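Local coordinates for p800 reaction center core protein (Heliobacterium modesticaldum, PDB 5V8K) that forms the core of a homodimeric, membrane-embedded photosynthetic reaction center, holding bacteriochlorophylls for light harvesting and charge separation and a 4Fe-4S cluster, at residues A[211-222]-A[263-274]. Numbering follows the deposited sequence.
Sequences LAFHFATVVFAM and AILGHLVMGIMF. With GBF (Bacteriochlorophyll g), chain V.
Phe-215 of helix 200-224 sits as a knob among His-267, Met-270, Gly-271 and Phe-274 of helix 258-291, the segments running antiparallel with axes 8.0 Å apart. One face of its ring lies against the backbone at Met-270 and Gly-271, with Phe-215 CD2 3.5 Å from Gly-271 CA; the opposite face carries the CMC methyl of bacteriochlorophyll g. Toward Phe-274 the ring planes are nearly parallel (20°) but so offset that little of one covers the other; the His-267 ring is steeply tilted, its rim adjoining that of Phe-215 with neither ring above the other. Leu-211, its CG anti to the backbone N (chi1 -173°), sets CD2 over the Phe-274 face, 3.7 Å from the ring centroid. Similarly, the extended Met-222 chain lays CE over His-267, 3.6 Å from CE1. That imidazole binds the magnesium through NE2 at 2.4 Å, while ND1 donates in the ring plane to Ala-263 O (2.7 Å, 169°). Were Phe-215 replaced by an alanine, a gap would probably open between Gly-271 and the macrocycle, and His-267 would lose a rim contact. With no hydrogen bond crossing the interface, cohesion is apolar and aromatic; the ND1 bond holds the imidazole turned with NE2 facing the magnesium, and the helix pair thus carries a bacteriochlorophyll's buried axial ligand.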
ATOM      1  N   LEU A 211      23.917  21.465   1.816  1.00 41.15           N
ATOM      2  CA  LEU A 211      23.343  21.350   0.478  1.00 42.00           C
ATOM      3  C   LEU A 211      21.825  21.162   0.549  1.00 41.25           C
ATOM      4  O   LEU A 211      21.077  21.733  -0.258  1.00 40.52           O
ATOM      5  CB  LEU A 211      24.010  20.206  -0.281  1.00 39.58           C
ATOM      6  CG  LEU A 211      23.608  20.087  -1.746  1.00 39.40           C
ATOM      7  CD1 LEU A 211      24.247  21.207  -2.531  1.00 39.49           C
ATOM      8  CD2 LEU A 211      24.032  18.745  -2.278  1.00 42.19           C
ATOM      9  N   ALA A 212      21.350  20.389   1.535  1.00 41.53           N
ATOM     10  CA  ALA A 212      19.914  20.169   1.687  1.00 42.36           C
ATOM     11  C   ALA A 212      19.192  21.484   1.936  1.00 44.24           C
ATOM     12  O   ALA A 212      18.121  21.736   1.381  1.00 40.78           O
ATOM     13  CB  ALA A 212      19.643  19.193   2.833  1.00 40.76           C
ATOM     14  N   PHE A 213      19.777  22.336   2.769  1.00 40.66           N
ATOM     15  CA  PHE A 213      19.207  23.645   3.027  1.00 41.37           C
ATOM     16  C   PHE A 213      19.236  24.528   1.784  1.00 41.32           C
ATOM     17  O   PHE A 213      18.288  25.284   1.539  1.00 44.21           O
ATOM     18  CB  PHE A 213      19.941  24.310   4.181  1.00 43.80           C
ATOM     19  CG  PHE A 213      19.391  25.630   4.514  1.00 46.95           C
ATOM     20  CD1 PHE A 213      18.263  25.759   5.312  1.00 49.20           C
ATOM     21  CD2 PHE A 213      19.956  26.745   3.980  1.00 47.90           C
ATOM     22  CE1 PHE A 213      17.750  27.015   5.584  1.00 50.41           C
ATOM     23  CE2 PHE A 213      19.448  27.980   4.216  1.00 50.19           C
ATOM     24  CZ  PHE A 213      18.352  28.137   5.000  1.00 47.47           C
ATOM     25  N   HIS A 214      20.307  24.445   0.987  1.00 39.27           N
ATOM     26  CA  HIS A 214      20.341  25.123  -0.311  1.00 43.34           C
ATOM     27  C   HIS A 214      19.201  24.636  -1.199  1.00 41.91           C
ATOM     28  O   HIS A 214      18.501  25.433  -1.824  1.00 38.19           O
ATOM     29  CB  HIS A 214      21.692  24.874  -0.983  1.00 39.49           C
ATOM     30  CG  HIS A 214      22.818  25.722  -0.471  1.00 42.60           C
ATOM     31  ND1 HIS A 214      22.640  27.004   0.004  1.00 43.45           N
ATOM     32  CD2 HIS A 214      24.148  25.470  -0.378  1.00 41.60           C
ATOM     33  CE1 HIS A 214      23.810  27.506   0.366  1.00 47.62           C
ATOM     34  NE2 HIS A 214      24.744  26.600   0.135  1.00 45.68           N
ATOM     35  N   PHE A 215      18.990  23.321  -1.254  1.00 38.45           N
ATOM     36  CA  PHE A 215      17.884  22.781  -2.037  1.00 37.37           C
ATOM     37  C   PHE A 215      16.557  23.411  -1.641  1.00 40.95           C
ATOM     38  O   PHE A 215      15.742  23.773  -2.503  1.00 38.03           O
ATOM     39  CB  PHE A 215      17.779  21.262  -1.863  1.00 36.45           C
ATOM     40  CG  PHE A 215      18.615  20.457  -2.784  1.00 36.10           C
ATOM     41  CD1 PHE A 215      18.244  20.308  -4.118  1.00 35.88           C
ATOM     42  CD2 PHE A 215      19.720  19.771  -2.320  1.00 37.44           C
ATOM     43  CE1 PHE A 215      18.975  19.526  -4.967  1.00 37.88           C
ATOM     44  CE2 PHE A 215      20.467  18.985  -3.165  1.00 36.15           C
ATOM     45  CZ  PHE A 215      20.108  18.857  -4.487  1.00 39.53           C
ATOM     46  N   ALA A 216      16.299  23.510  -0.328  1.00 38.19           N
ATOM     47  CA  ALA A 216      15.058  24.124   0.128  1.00 40.17           C
ATOM     48  C   ALA A 216      14.972  25.586  -0.300  1.00 39.26           C
ATOM     49  O   ALA A 216      13.901  26.048  -0.714  1.00 43.09           O
ATOM     50  CB  ALA A 216      14.926  23.994   1.647  1.00 40.92           C
ATOM     51  N   THR A 217      16.077  26.341  -0.221  1.00 41.41           N
ATOM     52  CA  THR A 217      15.996  27.722  -0.683  1.00 41.70           C
ATOM     53  C   THR A 217      15.749  27.768  -2.189  1.00 45.08           C
ATOM     54  O   THR A 217      15.096  28.695  -2.683  1.00 41.00           O
ATOM     55  CB  THR A 217      17.254  28.525  -0.308  1.00 43.80           C
ATOM     56  OG1 THR A 217      18.429  28.019  -0.952  1.00 42.11           O
ATOM     57  CG2 THR A 217      17.456  28.511   1.165  1.00 44.50           C
ATOM     58  N   VAL A 218      16.219  26.763  -2.925  1.00 41.04           N
ATOM     59  CA  VAL A 218      16.001  26.745  -4.362  1.00 40.35           C
ATOM     60  C   VAL A 218      14.543  26.430  -4.684  1.00 40.51           C
ATOM     61  O   VAL A 218      13.965  27.009  -5.612  1.00 42.83           O
ATOM     62  CB  VAL A 218      16.966  25.756  -5.041  1.00 41.59           C
ATOM     63  CG1 VAL A 218      16.559  25.535  -6.519  1.00 39.79           C
ATOM     64  CG2 VAL A 218      18.389  26.298  -4.972  1.00 38.12           C
ATOM     65  N   VAL A 219      13.944  25.482  -3.959  1.00 39.18           N
ATOM     66  CA  VAL A 219      12.516  25.190  -4.108  1.00 38.22           C
ATOM     67  C   VAL A 219      11.700  26.474  -3.976  1.00 40.49           C
ATOM     68  O   VAL A 219      10.871  26.799  -4.835  1.00 38.66           O
ATOM     69  CB  VAL A 219      12.077  24.123  -3.083  1.00 36.71           C
ATOM     70  CG1 VAL A 219      10.533  24.015  -2.979  1.00 37.27           C
ATOM     71  CG2 VAL A 219      12.611  22.780  -3.482  1.00 34.61           C
ATOM     72  N   PHE A 220      11.924  27.225  -2.894  1.00 43.27           N
ATOM     73  CA  PHE A 220      11.157  28.456  -2.693  1.00 44.33           C
ATOM     74  C   PHE A 220      11.492  29.494  -3.776  1.00 44.63           C
ATOM     75  O   PHE A 220      10.601  30.204  -4.269  1.00 46.33           O
ATOM     76  CB  PHE A 220      11.404  29.038  -1.292  1.00 42.15           C
ATOM     77  CG  PHE A 220      10.610  28.369  -0.181  1.00 45.64           C
ATOM     78  CD1 PHE A 220      11.028  27.168   0.380  1.00 42.42           C
ATOM     79  CD2 PHE A 220       9.450  28.967   0.313  1.00 45.90           C
ATOM     80  CE1 PHE A 220      10.295  26.566   1.412  1.00 44.99           C
ATOM     81  CE2 PHE A 220       8.716  28.375   1.338  1.00 45.66           C
ATOM     82  CZ  PHE A 220       9.145  27.168   1.887  1.00 45.86           C
ATOM     83  N   ALA A 221      12.765  29.602  -4.164  1.00 40.96           N
ATOM     84  CA  ALA A 221      13.126  30.592  -5.172  1.00 41.27           C
ATOM     85  C   ALA A 221      12.493  30.264  -6.530  1.00 43.60           C
ATOM     86  O   ALA A 221      12.115  31.163  -7.284  1.00 42.36           O
ATOM     87  CB  ALA A 221      14.643  30.684  -5.297  1.00 41.42           C
ATOM     88  N   MET A 222      12.369  28.987  -6.860  1.00 41.71           N
ATOM     89  CA  MET A 222      11.739  28.627  -8.125  1.00 42.35           C
ATOM     90  C   MET A 222      10.259  28.984  -8.176  1.00 42.84           C
ATOM     91  O   MET A 222       9.712  29.134  -9.273  1.00 41.72           O
ATOM     92  CB  MET A 222      11.914  27.129  -8.391  1.00 38.71           C
ATOM     93  CG  MET A 222      13.302  26.713  -8.754  1.00 40.31           C
ATOM     94  SD  MET A 222      13.436  24.915  -8.959  1.00 39.11           S
ATOM     95  CE  MET A 222      15.095  24.714  -9.659  1.00 40.05           C
ATOM     96  N   ALA A 263      11.005  20.702 -12.050  1.00 33.52           N
ATOM     97  CA  ALA A 263      12.274  21.047 -11.428  1.00 35.66           C
ATOM     98  C   ALA A 263      12.136  21.152  -9.917  1.00 36.55           C
ATOM     99  O   ALA A 263      13.037  20.760  -9.164  1.00 36.41           O
ATOM    100  CB  ALA A 263      12.786  22.360 -11.978  1.00 35.38           C
ATOM    101  N   ILE A 264      11.020  21.704  -9.462  1.00 36.09           N
ATOM    102  CA  ILE A 264      10.763  21.864  -8.035  1.00 37.52           C
ATOM    103  C   ILE A 264      10.686  20.502  -7.364  1.00 36.38           C
ATOM    104  O   ILE A 264      11.292  20.271  -6.317  1.00 37.60           O
ATOM    105  CB  ILE A 264       9.474  22.675  -7.821  1.00 38.24           C
ATOM    106  CG1 ILE A 264       9.755  24.137  -8.120  1.00 36.93           C
ATOM    107  CG2 ILE A 264       8.943  22.510  -6.379  1.00 37.81           C
ATOM    108  CD1 ILE A 264       8.534  24.982  -8.164  1.00 36.13           C
ATOM    109  N   LEU A 265       9.939  19.583  -7.959  1.00 34.30           N
ATOM    110  CA  LEU A 265       9.798  18.275  -7.362  1.00 36.68           C
ATOM    111  C   LEU A 265      11.141  17.578  -7.294  1.00 35.50           C
ATOM    112  O   LEU A 265      11.469  16.978  -6.269  1.00 35.81           O
ATOM    113  CB  LEU A 265       8.766  17.448  -8.114  1.00 32.40           C
ATOM    114  CG  LEU A 265       8.506  16.047  -7.544  1.00 35.29           C
ATOM    115  CD1 LEU A 265       8.024  16.075  -6.042  1.00 35.22           C
ATOM    116  CD2 LEU A 265       7.514  15.339  -8.400  1.00 32.92           C
ATOM    117  N   GLY A 266      11.960  17.702  -8.351  1.00 34.30           N
ATOM    118  CA  GLY A 266      13.302  17.151  -8.301  1.00 33.86           C
ATOM    119  C   GLY A 266      14.139  17.704  -7.168  1.00 33.38           C
ATOM    120  O   GLY A 266      14.836  16.952  -6.485  1.00 32.76           O
ATOM    121  N   HIS A 267      14.073  19.013  -6.935  1.00 32.08           N
ATOM    122  CA  HIS A 267      14.917  19.618  -5.904  1.00 32.47           C
ATOM    123  C   HIS A 267      14.366  19.397  -4.494  1.00 32.39           C
ATOM    124  O   HIS A 267      15.143  19.313  -3.542  1.00 33.24           O
ATOM    125  CB  HIS A 267      15.104  21.102  -6.177  1.00 33.15           C
ATOM    126  CG  HIS A 267      16.017  21.365  -7.332  1.00 36.96           C
ATOM    127  ND1 HIS A 267      15.608  21.248  -8.641  1.00 37.16           N
ATOM    128  CD2 HIS A 267      17.340  21.653  -7.377  1.00 35.27           C
ATOM    129  CE1 HIS A 267      16.633  21.488  -9.445  1.00 36.59           C
ATOM    130  NE2 HIS A 267      17.696  21.714  -8.702  1.00 37.36           N
ATOM    131  N   LEU A 268      13.047  19.290  -4.353  1.00 37.17           N
ATOM    132  CA  LEU A 268      12.451  18.913  -3.079  1.00 35.03           C
ATOM    133  C   LEU A 268      12.884  17.516  -2.659  1.00 35.60           C
ATOM    134  O   LEU A 268      13.285  17.288  -1.511  1.00 37.75           O
ATOM    135  CB  LEU A 268      10.928  18.988  -3.207  1.00 37.67           C
ATOM    136  CG  LEU A 268      10.132  18.409  -2.082  1.00 40.38           C
ATOM    137  CD1 LEU A 268      10.539  19.111  -0.802  1.00 41.92           C
ATOM    138  CD2 LEU A 268       8.650  18.544  -2.398  1.00 40.04           C
ATOM    139  N   VAL A 269      12.769  16.609  -3.595  1.00 34.65           N
ATOM    140  CA  VAL A 269      13.071  15.223  -3.312  1.00 34.21           C
ATOM    141  C   VAL A 269      14.595  15.038  -3.007  1.00 35.87           C
ATOM    142  O   VAL A 269      15.001  14.435  -2.038  1.00 36.12           O
ATOM    143  CB  VAL A 269      12.656  14.212  -4.418  1.00 37.72           C
ATOM    144  CG1 VAL A 269      13.164  12.824  -4.118  1.00 37.95           C
ATOM    145  CG2 VAL A 269      11.162  14.237  -4.698  1.00 33.74           C
ATOM    146  N   MET A 270      15.435  15.636  -3.832  1.00 38.30           N
ATOM    147  CA  MET A 270      16.884  15.485  -3.665  1.00 38.22           C
ATOM    148  C   MET A 270      17.323  16.172  -2.363  1.00 38.49           C
ATOM    149  O   MET A 270      18.246  15.771  -1.713  1.00 39.31           O
ATOM    150  CB  MET A 270      17.748  16.033  -4.844  1.00 40.93           C
ATOM    151  CG  MET A 270      17.614  15.292  -6.147  1.00 51.12           C
ATOM    152  SD  MET A 270      18.432  13.717  -6.050  1.00 55.89           S
ATOM    153  CE  MET A 270      19.037  13.513  -7.691  1.00 53.67           C
ATOM    154  N   GLY A 271      16.712  17.293  -2.068  1.00 36.35           N
ATOM    155  CA  GLY A 271      17.037  17.992  -0.832  1.00 36.17           C
ATOM    156  C   GLY A 271      16.703  17.161   0.398  1.00 36.71           C
ATOM    157  O   GLY A 271      17.505  17.056   1.324  1.00 37.38           O
ATOM    158  N   ILE A 272      15.543  16.515   0.398  1.00 38.51           N
ATOM    159  CA  ILE A 272      15.174  15.654   1.518  1.00 38.24           C
ATOM    160  C   ILE A 272      16.187  14.525   1.644  1.00 38.93           C
ATOM    161  O   ILE A 272      16.590  14.133   2.749  1.00 38.02           O
ATOM    162  CB  ILE A 272      13.759  15.091   1.328  1.00 37.99           C
ATOM    163  CG1 ILE A 272      12.696  16.204   1.437  1.00 38.97           C
ATOM    164  CG2 ILE A 272      13.473  13.966   2.313  1.00 40.21           C
ATOM    165  CD1 ILE A 272      12.612  16.902   2.739  1.00 41.74           C
ATOM    166  N   MET A 273      16.569  13.991   0.495  1.00 39.68           N
ATOM    167  CA  MET A 273      17.509  12.857   0.453  1.00 41.00           C
ATOM    168  C   MET A 273      18.905  13.273   1.035  1.00 44.99           C
ATOM    169  O   MET A 273      19.546  12.533   1.754  1.00 44.65           O
ATOM    170  CB  MET A 273      17.664  12.173  -0.949  1.00 39.95           C
ATOM    171  CG  MET A 273      16.481  11.378  -1.461  1.00 41.18           C
ATOM    172  SD  MET A 273      16.491  11.167  -3.232  1.00 51.35           S
ATOM    173  CE  MET A 273      17.869  10.096  -3.508  1.00 51.93           C
ATOM    174  N   PHE A 274      19.380  14.454   0.702  1.00 35.20           N
ATOM    175  CA  PHE A 274      20.670  14.905   1.232  1.00 36.15           C
ATOM    176  C   PHE A 274      20.569  15.281   2.711  1.00 36.53           C
ATOM    177  O   PHE A 274      21.538  15.119   3.454  1.00 38.80           O
ATOM    178  CB  PHE A 274      21.213  16.086   0.429  1.00 36.22           C
ATOM    179  CG  PHE A 274      21.990  15.685  -0.800  1.00 38.20           C
ATOM    180  CD1 PHE A 274      23.311  15.314  -0.687  1.00 37.26           C
ATOM    181  CD2 PHE A 274      21.395  15.671  -2.058  1.00 36.05           C
ATOM    182  CE1 PHE A 274      24.034  14.928  -1.805  1.00 38.19           C
ATOM    183  CE2 PHE A 274      22.115  15.280  -3.164  1.00 40.70           C
ATOM    184  CZ  PHE A 274      23.439  14.916  -3.037  1.00 38.35           C
TER
HETATM  185 MG   GBF V1020      19.914  21.862  -9.481  1.00 40.81          MG
HETATM  186  CHA GBF V1020      18.861  23.573 -12.371  1.00 38.66           C
HETATM  187  CHB GBF V1020      19.755  19.026 -11.191  1.00 33.89           C
HETATM  188  CHC GBF V1020      21.753  20.571  -6.916  1.00 38.67           C
HETATM  189  CHD GBF V1020      20.615  25.150  -8.154  1.00 36.95           C
HETATM  190  NA  GBF V1020      19.400  21.381 -11.359  1.00 42.09           N
HETATM  191  C1A GBF V1020      18.958  22.077 -12.416  1.00 37.73           C
HETATM  192  C2A GBF V1020      18.562  21.355 -13.692  1.00 41.24           C
HETATM  193  C3A GBF V1020      18.650  19.925 -13.178  1.00 44.26           C
HETATM  194  C4A GBF V1020      19.304  20.127 -11.825  1.00 43.41           C
HETATM  195  CMA GBF V1020      17.311  19.252 -12.972  1.00 42.06           C
HETATM  196  CAA GBF V1020      19.422  21.565 -14.952  1.00 38.61           C
HETATM  197  CBA GBF V1020      20.881  21.149 -14.806  1.00 44.63           C
HETATM  198  CGA GBF V1020      21.722  22.251 -14.257  1.00 52.78           C
HETATM  199  O1A GBF V1020      21.470  23.405 -14.550  1.00 54.64           O
HETATM  200  O2A GBF V1020      22.804  21.948 -13.340  1.00 65.78           O
HETATM  201  NB  GBF V1020      20.691  20.027  -9.142  1.00 39.32           N
HETATM  202  C1B GBF V1020      20.456  18.935  -9.875  1.00 43.44           C
HETATM  203  C2B GBF V1020      21.022  17.842  -9.204  1.00 44.67           C
HETATM  204  C3B GBF V1020      21.583  18.312  -8.030  1.00 38.79           C
HETATM  205  C4B GBF V1020      21.336  19.684  -8.024  1.00 38.74           C
HETATM  206  CMB GBF V1020      21.030  16.411  -9.676  1.00 41.53           C
HETATM  207  CAB GBF V1020      22.293  17.534  -6.978  1.00 39.99           C
HETATM  208  CBB GBF V1020      22.376  16.229  -6.811  1.00 42.11           C
HETATM  209  NC  GBF V1020      20.894  22.692  -7.892  1.00 40.32           N
HETATM  210  C1C GBF V1020      21.577  22.037  -6.959  1.00 39.64           C
HETATM  211  C2C GBF V1020      22.264  22.660  -5.793  1.00 43.66           C
HETATM  212  C3C GBF V1020      21.884  23.961  -6.327  1.00 42.42           C
HETATM  213  C4C GBF V1020      21.095  23.952  -7.472  1.00 36.54           C
HETATM  214  CMC GBF V1020      21.433  22.292  -4.561  1.00 43.91           C
HETATM  215  CAC GBF V1020      22.274  25.218  -5.671  1.00 38.98           C
HETATM  216  CBC GBF V1020      23.125  25.217  -4.422  1.00 42.05           C
HETATM  217  ND  GBF V1020      19.851  23.828  -9.994  1.00 35.83           N
HETATM  218  C1D GBF V1020      20.032  25.037  -9.488  1.00 42.21           C
HETATM  219  C2D GBF V1020      19.600  26.400 -10.219  1.00 40.04           C
HETATM  220  C3D GBF V1020      19.169  25.629 -11.305  1.00 41.02           C
HETATM  221  C4D GBF V1020      19.318  24.202 -11.216  1.00 35.85           C
HETATM  222  CMD GBF V1020      19.667  27.858  -9.864  1.00 47.91           C
HETATM  223  CAD GBF V1020      18.539  25.896 -12.626  1.00 43.03           C
HETATM  224  OBD GBF V1020      18.237  26.950 -13.294  1.00 43.92           O
HETATM  225  CBD GBF V1020      18.475  24.600 -13.371  1.00 44.76           C
HETATM  226  CGD GBF V1020      17.127  24.324 -13.946  1.00 41.07           C
HETATM  227  O1D GBF V1020      16.105  24.393 -13.311  1.00 44.88           O
HETATM  228  O2D GBF V1020      17.011  23.920 -15.313  1.00 39.02           O
HETATM  229  CED GBF V1020      15.718  23.651 -15.854  1.00 37.01           C
HETATM  230  C1  GBF V1020      23.729  22.994 -13.019  1.00 72.26           C
HETATM  231  C2  GBF V1020      24.862  22.515 -12.121  1.00 66.02           C
HETATM  232  C3  GBF V1020      24.695  22.388 -10.792  1.00 61.76           C
HETATM  233  C4  GBF V1020      23.371  22.753 -10.190  1.00 58.82           C
HETATM  234  C5  GBF V1020      25.795  21.922  -9.852  1.00 57.61           C
HETATM  235  C6  GBF V1020      26.820  20.980 -10.493  1.00 57.44           C
HETATM  236  C7  GBF V1020      28.075  20.861  -9.645  1.00 59.24           C
HETATM  237  C8  GBF V1020      28.919  19.816  -9.768  1.00 63.21           C
HETATM  238  C9  GBF V1020      28.636  18.727 -10.748  1.00 65.70           C
HETATM  239  C10 GBF V1020      30.181  19.711  -8.948  1.00 64.37           C
HETATM  240  C11 GBF V1020      29.836  19.351  -7.521  1.00 61.77           C
HETATM  241  C12 GBF V1020      30.903  19.932  -6.639  1.00 61.81           C
HETATM  242  C13 GBF V1020      30.699  20.108  -5.331  1.00 58.84           C
HETATM  243  C14 GBF V1020      29.390  19.711  -4.690  1.00 58.59           C
HETATM  244  C15 GBF V1020      31.819  20.684  -4.495  1.00 56.82           C